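Local coordinates for protein putative hydrolase (Bacteroides ovatus, PDB 4HBS) that is of unknown specificity but folds as a five-bladed beta-propeller of the beta-fructosidase clan and probably acts as a hydrolase, at residues A[242-247]-A[292-297]; A[60-65]-A[72-77]. All coordinates share one frame; numbering follows the deposited sequence.

Interaction 1. Residues A[242-247]-A[292-297]; sequences SNYKVA and ESACSM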
ATOM      1  N   SER A 242      -6.958 -13.861   4.741  1.00 54.23           N
ATOM      2  CA  SER A 242      -7.577 -14.200   6.019  1.00 54.89           C
ATOM      3  C   SER A 242      -6.725 -15.323   6.607  1.00 59.70           C
ATOM      4  O   SER A 242      -6.663 -16.385   5.998  1.00 60.77           O
ATOM      5  CB  SER A 242      -9.033 -14.621   5.819  1.00 60.02           C
ATOM      6  OG  SER A 242      -9.725 -14.706   7.057  1.00 70.20           O
ATOM      7  N   ASN A 243      -5.988 -15.067   7.709  1.00 55.47           N
ATOM      8  CA  ASN A 243      -5.061 -16.052   8.307  1.00 56.08           C
ATOM      9  C   ASN A 243      -4.037 -16.532   7.259  1.00 59.59           C
ATOM     10  O   ASN A 243      -3.810 -17.735   7.084  1.00 59.83           O
ATOM     11  CB  ASN A 243      -5.800 -17.230   8.953  1.00 60.46           C
ATOM     12  CG  ASN A 243      -6.359 -16.880  10.289  1.00 88.21           C
ATOM     13  OD1 ASN A 243      -5.786 -17.235  11.326  1.00 90.76           O
ATOM     14  ND2 ASN A 243      -7.470 -16.152  10.299  1.00 75.51           N
ATOM     15  N   TYR A 244      -3.454 -15.552   6.538  1.00 55.18           N
ATOM     16  CA  TYR A 244      -2.431 -15.725   5.511  1.00 54.83           C
ATOM     17  C   TYR A 244      -2.853 -16.645   4.329  1.00 59.70           C
ATOM     18  O   TYR A 244      -1.986 -17.171   3.631  1.00 60.13           O
ATOM     19  CB  TYR A 244      -1.130 -16.209   6.146  1.00 56.29           C
ATOM     20  CG  TYR A 244      -0.648 -15.301   7.251  1.00 57.80           C
ATOM     21  CD1 TYR A 244       0.007 -14.110   6.965  1.00 58.85           C
ATOM     22  CD2 TYR A 244      -0.902 -15.600   8.587  1.00 59.08           C
ATOM     23  CE1 TYR A 244       0.426 -13.247   7.980  1.00 59.30           C
ATOM     24  CE2 TYR A 244      -0.482 -14.751   9.612  1.00 59.36           C
ATOM     25  CZ  TYR A 244       0.148 -13.554   9.304  1.00 67.14           C
ATOM     26  OH  TYR A 244       0.600 -12.716  10.309  1.00 67.76           O
ATOM     27  N   LYS A 245      -4.174 -16.768   4.063  1.00 56.23           N
ATOM     28  CA  LYS A 245      -4.716 -17.528   2.928  1.00 56.59           C
ATOM     29  C   LYS A 245      -5.232 -16.500   1.971  1.00 60.34           C
ATOM     30  O   LYS A 245      -5.956 -15.617   2.414  1.00 60.12           O
ATOM     31  CB  LYS A 245      -5.809 -18.501   3.377  1.00 59.19           C
ATOM     32  CG  LYS A 245      -5.222 -19.763   3.987  1.00 66.53           C
ATOM     33  CD  LYS A 245      -6.077 -20.373   5.082  1.00 74.45           C
ATOM     34  CE  LYS A 245      -5.259 -21.218   6.028  1.00 85.62           C
ATOM     35  NZ  LYS A 245      -4.612 -20.400   7.099  1.00 96.78           N
ATOM     36  N   VAL A 246      -4.823 -16.554   0.680  1.00 56.09           N
ATOM     37  CA  VAL A 246      -5.186 -15.542  -0.325  1.00 54.30           C
ATOM     38  C   VAL A 246      -6.434 -15.944  -1.076  1.00 59.47           C
ATOM     39  O   VAL A 246      -6.403 -16.938  -1.791  1.00 60.77           O
ATOM     40  CB  VAL A 246      -4.034 -15.295  -1.328  1.00 56.55           C
ATOM     41  CG1 VAL A 246      -4.397 -14.193  -2.319  1.00 55.58           C
ATOM     42  CG2 VAL A 246      -2.732 -14.970  -0.612  1.00 54.98           C
ATOM     43  N   ALA A 247      -7.519 -15.157  -0.952  1.00 55.50           N
ATOM     44  CA  ALA A 247      -8.782 -15.385  -1.671  1.00 56.17           C
ATOM     45  C   ALA A 247      -8.957 -14.286  -2.723  1.00 58.11           C
ATOM     46  O   ALA A 247      -8.377 -13.215  -2.583  1.00 55.48           O
ATOM     47  CB  ALA A 247      -9.943 -15.385  -0.692  1.00 57.12           C
ATOM     48  N   GLU A 292       0.649 -24.954   1.798  1.00 67.72           N
ATOM     49  CA  GLU A 292       1.900 -24.991   2.557  1.00 67.34           C
ATOM     50  C   GLU A 292       2.586 -23.588   2.538  1.00 68.09           C
ATOM     51  O   GLU A 292       3.696 -23.439   3.062  1.00 67.06           O
ATOM     52  CB  GLU A 292       2.847 -26.107   1.995  1.00 70.40           C
ATOM     53  CG  GLU A 292       2.708 -26.388   0.495  1.00 85.16           C
ATOM     54  CD  GLU A 292       3.796 -27.210  -0.159  1.00116.16           C
ATOM     55  OE1 GLU A 292       4.634 -27.798   0.563  1.00120.08           O
ATOM     56  OE2 GLU A 292       3.799 -27.270  -1.411  1.00108.34           O
ATOM     57  N   SER A 293       1.907 -22.564   1.960  1.00 62.41           N
ATOM     58  CA  SER A 293       2.406 -21.200   1.872  1.00 59.63           C
ATOM     59  C   SER A 293       1.506 -20.273   2.607  1.00 62.09           C
ATOM     60  O   SER A 293       0.310 -20.527   2.751  1.00 62.37           O
ATOM     61  CB  SER A 293       2.485 -20.754   0.422  1.00 62.03           C
ATOM     62  OG  SER A 293       3.456 -21.506  -0.285  1.00 69.62           O
ATOM     63  N   ALA A 294       2.078 -19.168   3.039  1.00 57.10           N
ATOM     64  CA  ALA A 294       1.391 -18.116   3.769  1.00 55.05           C
ATOM     65  C   ALA A 294       1.942 -16.803   3.313  1.00 57.84           C
ATOM     66  O   ALA A 294       3.139 -16.717   3.038  1.00 57.11           O
ATOM     67  CB  ALA A 294       1.617 -18.297   5.251  1.00 55.36           C
ATOM     68  N   CYS A 295       1.094 -15.804   3.136  1.00 54.66           N
ATOM     69  CA  CYS A 295       1.565 -14.490   2.721  1.00 54.30           C
ATOM     70  C   CYS A 295       0.514 -13.425   3.048  1.00 58.34           C
ATOM     71  O   CYS A 295      -0.656 -13.759   3.238  1.00 59.05           O
ATOM     72  CB  CYS A 295       1.945 -14.490   1.234  1.00 55.36           C
ATOM     73  SG  CYS A 295       0.849 -13.520   0.167  1.00 59.13           S
ATOM     74  N   SER A 296       0.937 -12.154   3.121  1.00 53.71           N
ATOM     75  CA  SER A 296       0.040 -11.029   3.401  1.00 53.08           C
ATOM     76  C   SER A 296       0.232  -9.919   2.363  1.00 55.97           C
ATOM     77  O   SER A 296       1.327  -9.758   1.818  1.00 56.20           O
ATOM     78  CB  SER A 296       0.281 -10.488   4.805  1.00 56.54           C
ATOM     79  OG  SER A 296       1.574  -9.918   4.912  1.00 71.15           O
HETATM   80  N   MSE A 297      -0.835  -9.143   2.115  1.00 50.39           N
HETATM   81  CA  MSE A 297      -0.853  -8.058   1.137  1.00 48.86           C
HETATM   82  C   MSE A 297      -0.349  -8.562  -0.227  1.00 54.18           C
HETATM   83  O   MSE A 297       0.676  -8.096  -0.719  1.00 55.53           O
HETATM   84  CB  MSE A 297      -0.035  -6.825   1.636  1.00 49.30           C
HETATM   85  CG  MSE A 297      -0.841  -5.876   2.498  1.00 54.60           C
HETATM   86 SE   MSE A 297      -2.417  -5.205   1.592  0.75 61.80          SE
HETATM   87  CE  MSE A 297      -3.469  -4.642   3.129  1.00 58.20           C
TER
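Y244, in the type I' beta turn from S242 to K245, meets A294 and C295 of the passing segment 292–297 with its carbonyl oxygen. The turn opens the strand leading through V246, while S293 to S296 run past it in extended form. The carbonyl O of Y244 accepts a weak hydrogen bond from C295 N (3.4 Å, 159° at the hydrogen), and the A294 CA-H points at the same oxygen. A reciprocal CA-H contact joins Y244 CA to C295 O at 3.5 Å.

Y244 carries most of the side-chain contact. Its CB rests against A294 CB at 3.6 Å, and with CG anti to its own carbonyl carbon (chi1 -55°) the ring runs along the loop towards S296, its CE1 lying 4.2 Å from S296 CB. The C295 carbonyl oxygen meets the edge of this ring. Beyond the turn, V246 CG2 touches C295 SG at 3.9 Å.

W315 meets the Y244 ring edge-to-face. M309 of strand 306–312 packs on both V246 and C295, S296 bonds through its backbone to Q312 of that strand, and helix 280–285 flanks the turn, with E284 bonded to S242 OG.

Interaction 2. Residues A[60-65]-A[72-77]; sequences GVFTTG and FWSFND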
ATOM      1  N   GLY A  60       0.660   2.626   5.067  1.00 40.68           N
ATOM      2  CA  GLY A  60      -0.054   2.360   3.822  1.00 40.43           C
ATOM      3  C   GLY A  60       0.892   2.568   2.662  1.00 43.74           C
ATOM      4  O   GLY A  60       1.760   1.729   2.421  1.00 43.32           O
ATOM      5  N   VAL A  61       0.801   3.736   2.001  1.00 40.29           N
ATOM      6  CA  VAL A  61       1.686   4.122   0.894  1.00 40.50           C
ATOM      7  C   VAL A  61       1.313   3.258  -0.311  1.00 45.11           C
ATOM      8  O   VAL A  61       1.911   2.211  -0.549  1.00 44.21           O
ATOM      9  CB  VAL A  61       3.212   4.045   1.274  1.00 43.42           C
ATOM     10  CG1 VAL A  61       4.082   4.665   0.194  1.00 42.84           C
ATOM     11  CG2 VAL A  61       3.481   4.732   2.618  1.00 42.93           C
ATOM     12  N   PHE A  62       0.254   3.680  -1.012  1.00 43.07           N
ATOM     13  CA  PHE A  62      -0.299   3.005  -2.192  1.00 43.15           C
ATOM     14  C   PHE A  62      -0.308   3.961  -3.362  1.00 46.13           C
ATOM     15  O   PHE A  62      -0.899   5.025  -3.245  1.00 45.70           O
ATOM     16  CB  PHE A  62      -1.737   2.557  -1.925  1.00 45.27           C
ATOM     17  CG  PHE A  62      -1.966   1.557  -0.822  1.00 47.27           C
ATOM     18  CD1 PHE A  62      -1.968   1.956   0.511  1.00 50.39           C
ATOM     19  CD2 PHE A  62      -2.392   0.270  -1.114  1.00 50.88           C
ATOM     20  CE1 PHE A  62      -2.242   1.043   1.530  1.00 51.27           C
ATOM     21  CE2 PHE A  62      -2.691  -0.635  -0.096  1.00 54.02           C
ATOM     22  CZ  PHE A  62      -2.595  -0.247   1.221  1.00 51.32           C
ATOM     23  N   THR A  63       0.287   3.573  -4.505  1.00 42.95           N
ATOM     24  CA  THR A  63       0.309   4.405  -5.709  1.00 42.80           C
ATOM     25  C   THR A  63      -0.732   3.940  -6.719  1.00 48.59           C
ATOM     26  O   THR A  63      -1.182   2.788  -6.693  1.00 48.48           O
ATOM     27  CB  THR A  63       1.669   4.400  -6.358  1.00 43.95           C
ATOM     28  OG1 THR A  63       2.066   3.058  -6.549  1.00 49.16           O
ATOM     29  CG2 THR A  63       2.683   5.122  -5.557  1.00 38.85           C
ATOM     30  N   THR A  64      -1.100   4.852  -7.616  1.00 46.04           N
ATOM     31  CA  THR A  64      -2.036   4.616  -8.700  1.00 46.44           C
ATOM     32  C   THR A  64      -1.705   5.613  -9.775  1.00 51.66           C
ATOM     33  O   THR A  64      -2.023   6.799  -9.622  1.00 51.93           O
ATOM     34  CB  THR A  64      -3.498   4.741  -8.210  1.00 54.45           C
ATOM     35  OG1 THR A  64      -3.816   3.615  -7.401  1.00 58.38           O
ATOM     36  CG2 THR A  64      -4.515   4.829  -9.359  1.00 52.96           C
ATOM     37  N   GLY A  65      -1.039   5.154 -10.837  1.00 48.24           N
ATOM     38  CA  GLY A  65      -0.723   6.010 -11.970  1.00 49.41           C
ATOM     39  C   GLY A  65      -2.012   6.545 -12.565  1.00 55.71           C
ATOM     40  O   GLY A  65      -3.001   5.800 -12.647  1.00 56.18           O
ATOM     41  N   PHE A  72      -1.123   9.043  -7.944  1.00 47.20           N
ATOM     42  CA  PHE A  72      -1.916   9.262  -6.740  1.00 45.92           C
ATOM     43  C   PHE A  72      -1.344   8.400  -5.607  1.00 47.94           C
ATOM     44  O   PHE A  72      -1.210   7.200  -5.776  1.00 46.62           O
ATOM     45  CB  PHE A  72      -3.389   8.920  -7.019  1.00 48.39           C
ATOM     46  CG  PHE A  72      -4.229   8.751  -5.781  1.00 49.81           C
ATOM     47  CD1 PHE A  72      -4.834   9.841  -5.178  1.00 53.62           C
ATOM     48  CD2 PHE A  72      -4.352   7.510  -5.174  1.00 52.03           C
ATOM     49  CE1 PHE A  72      -5.548   9.690  -3.990  1.00 54.46           C
ATOM     50  CE2 PHE A  72      -5.063   7.362  -3.988  1.00 54.59           C
ATOM     51  CZ  PHE A  72      -5.647   8.451  -3.396  1.00 53.03           C
ATOM     52  N   TRP A  73      -1.033   9.009  -4.458  1.00 44.06           N
ATOM     53  CA  TRP A  73      -0.511   8.309  -3.277  1.00 42.30           C
ATOM     54  C   TRP A  73      -1.521   8.388  -2.167  1.00 45.05           C
ATOM     55  O   TRP A  73      -1.992   9.494  -1.894  1.00 46.22           O
ATOM     56  CB  TRP A  73       0.796   8.960  -2.794  1.00 40.37           C
ATOM     57  CG  TRP A  73       1.928   8.844  -3.748  1.00 41.78           C
ATOM     58  CD1 TRP A  73       2.069   9.494  -4.942  1.00 45.57           C
ATOM     59  CD2 TRP A  73       3.130   8.098  -3.551  1.00 41.37           C
ATOM     60  NE1 TRP A  73       3.278   9.177  -5.512  1.00 45.24           N
ATOM     61  CE2 TRP A  73       3.961   8.340  -4.669  1.00 46.13           C
ATOM     62  CE3 TRP A  73       3.573   7.208  -2.556  1.00 41.73           C
ATOM     63  CZ2 TRP A  73       5.202   7.713  -4.824  1.00 45.28           C
ATOM     64  CZ3 TRP A  73       4.810   6.602  -2.703  1.00 43.05           C
ATOM     65  CH2 TRP A  73       5.611   6.856  -3.823  1.00 44.70           C
ATOM     66  N   SER A  74      -1.844   7.261  -1.503  1.00 38.73           N
ATOM     67  CA  SER A  74      -2.737   7.271  -0.339  1.00 37.79           C
ATOM     68  C   SER A  74      -2.000   6.736   0.868  1.00 42.76           C
ATOM     69  O   SER A  74      -1.175   5.825   0.743  1.00 43.56           O
ATOM     70  CB  SER A  74      -4.015   6.476  -0.580  1.00 39.93           C
ATOM     71  OG  SER A  74      -3.805   5.088  -0.736  1.00 44.56           O
ATOM     72  N   PHE A  75      -2.286   7.307   2.039  1.00 38.71           N
ATOM     73  CA  PHE A  75      -1.649   6.918   3.289  1.00 37.63           C
ATOM     74  C   PHE A  75      -2.681   6.652   4.320  1.00 45.31           C
ATOM     75  O   PHE A  75      -3.787   7.190   4.252  1.00 46.46           O
ATOM     76  CB  PHE A  75      -0.688   8.016   3.800  1.00 38.55           C
ATOM     77  CG  PHE A  75       0.312   8.474   2.765  1.00 39.50           C
ATOM     78  CD1 PHE A  75      -0.035   9.427   1.817  1.00 41.75           C
ATOM     79  CD2 PHE A  75       1.587   7.913   2.704  1.00 40.39           C
ATOM     80  CE1 PHE A  75       0.856   9.795   0.814  1.00 42.70           C
ATOM     81  CE2 PHE A  75       2.478   8.285   1.689  1.00 43.40           C
ATOM     82  CZ  PHE A  75       2.106   9.232   0.757  1.00 41.77           C
ATOM     83  N   ASN A  76      -2.302   5.839   5.309  1.00 42.51           N
ATOM     84  CA  ASN A  76      -3.118   5.484   6.459  1.00 41.37           C
ATOM     85  C   ASN A  76      -2.612   6.397   7.574  1.00 45.60           C
ATOM     86  O   ASN A  76      -2.328   7.575   7.279  1.00 48.04           O
ATOM     87  CB  ASN A  76      -2.998   3.966   6.743  1.00 38.53           C
ATOM     88  CG  ASN A  76      -3.647   3.092   5.691  1.00 47.81           C
ATOM     89  OD1 ASN A  76      -4.501   3.527   4.925  1.00 39.00           O
ATOM     90  ND2 ASN A  76      -3.250   1.833   5.623  1.00 41.40           N
ATOM     91  N   ASP A  77      -2.487   5.917   8.825  1.00 38.94           N
ATOM     92  CA  ASP A  77      -2.064   6.766   9.930  1.00 37.15           C
ATOM     93  C   ASP A  77      -0.735   7.443   9.602  1.00 42.15           C
ATOM     94  O   ASP A  77       0.253   6.743   9.403  1.00 41.06           O
ATOM     95  CB  ASP A  77      -1.965   5.954  11.214  1.00 38.08           C
ATOM     96  CG  ASP A  77      -3.269   5.424  11.765  1.00 47.91           C
ATOM     97  OD1 ASP A  77      -4.326   5.664  11.137  1.00 49.17           O
ATOM     98  OD2 ASP A  77      -3.236   4.745  12.815  1.00 51.08           O
TER
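A beta hairpin built around a G1 bulge joins G60–G65 to F72–D77, and the bulge lies where V61 and F62 both turn their N-H groups to the S74 carbonyl. V61 takes the first position of the bulge with a positive phi (71°), a place usually held by glycine; G60 just before it also has a positive phi. F62 N reaches S74 O at 3.1 Å and in the carbonyl plane, while the bond from V61 N to the same oxygen is bent and weak. S74 N returns a bond to F62 O at 3.0 Å, which makes F62 and S74 an antiparallel hydrogen-bonded pair. Farther along, F72 N gives T64 O a nearly straight bond (172°), although the donor stands above the carbonyl plane.

Strand 60–65 is an outermost strand of a four-stranded antiparallel sheet, one blade of the five-bladed propeller, and lies near the centre of the chain. Strand 98–102 pairs with the other side of strand 71–75, through W73 and F75.

On the face bearing W73, the indole lies flat under a methyl group: T63 CG2 sits 3.5 Å from the centroid of the six-membered ring, close to its normal, in a CH-pi contact. With OG1 between backbone N and carbonyl carbon (chi1 52°), CG2 stands anti to the carbonyl carbon, over the indole. T63 OG1 is hydrogen-bonded to H362. V61 straddles two rings, with CG1 at the indole edge, 3.6 Å from W73 CZ3, and CG2 3.7 Å from F75 CD2. The indole NE1 is hydrogen-bonded to Q102.

The opposite face carries F62, S74, T64 and F72. S74 OG nestles by F62 CB at 3.5 Å, while the edge of the F72 ring comes up to T64 CB. A160 and M172 of the neighbouring blade abut S74, and N76 places ND2 3.7 Å from G60 CA, its OD1 hydrogen-bonded to A160 N.

How the interactions relate
From the N terminus, interaction 2 closes first, a short hairpin loop between 60–65 and 72–77 inside one four-stranded blade. After the blade formed by strands 156–165 to 210–218, interaction 1 opens at 242–247 in the next blade and closes at 292–297, across a span of 44 residues that completes its own blade with strands 260–265 and 271–274, then passes through helix 280–285. It sets the turn between strands 236–242 and 245–251 against the segment leading into the blade of strands 298–303 to 333–340, a joint between blades. The two lie in series, neither nested nor crossed. The centres of interactions 1 and 2 are 22 Å apart; their nearest atoms are about 5 Å apart, without touching.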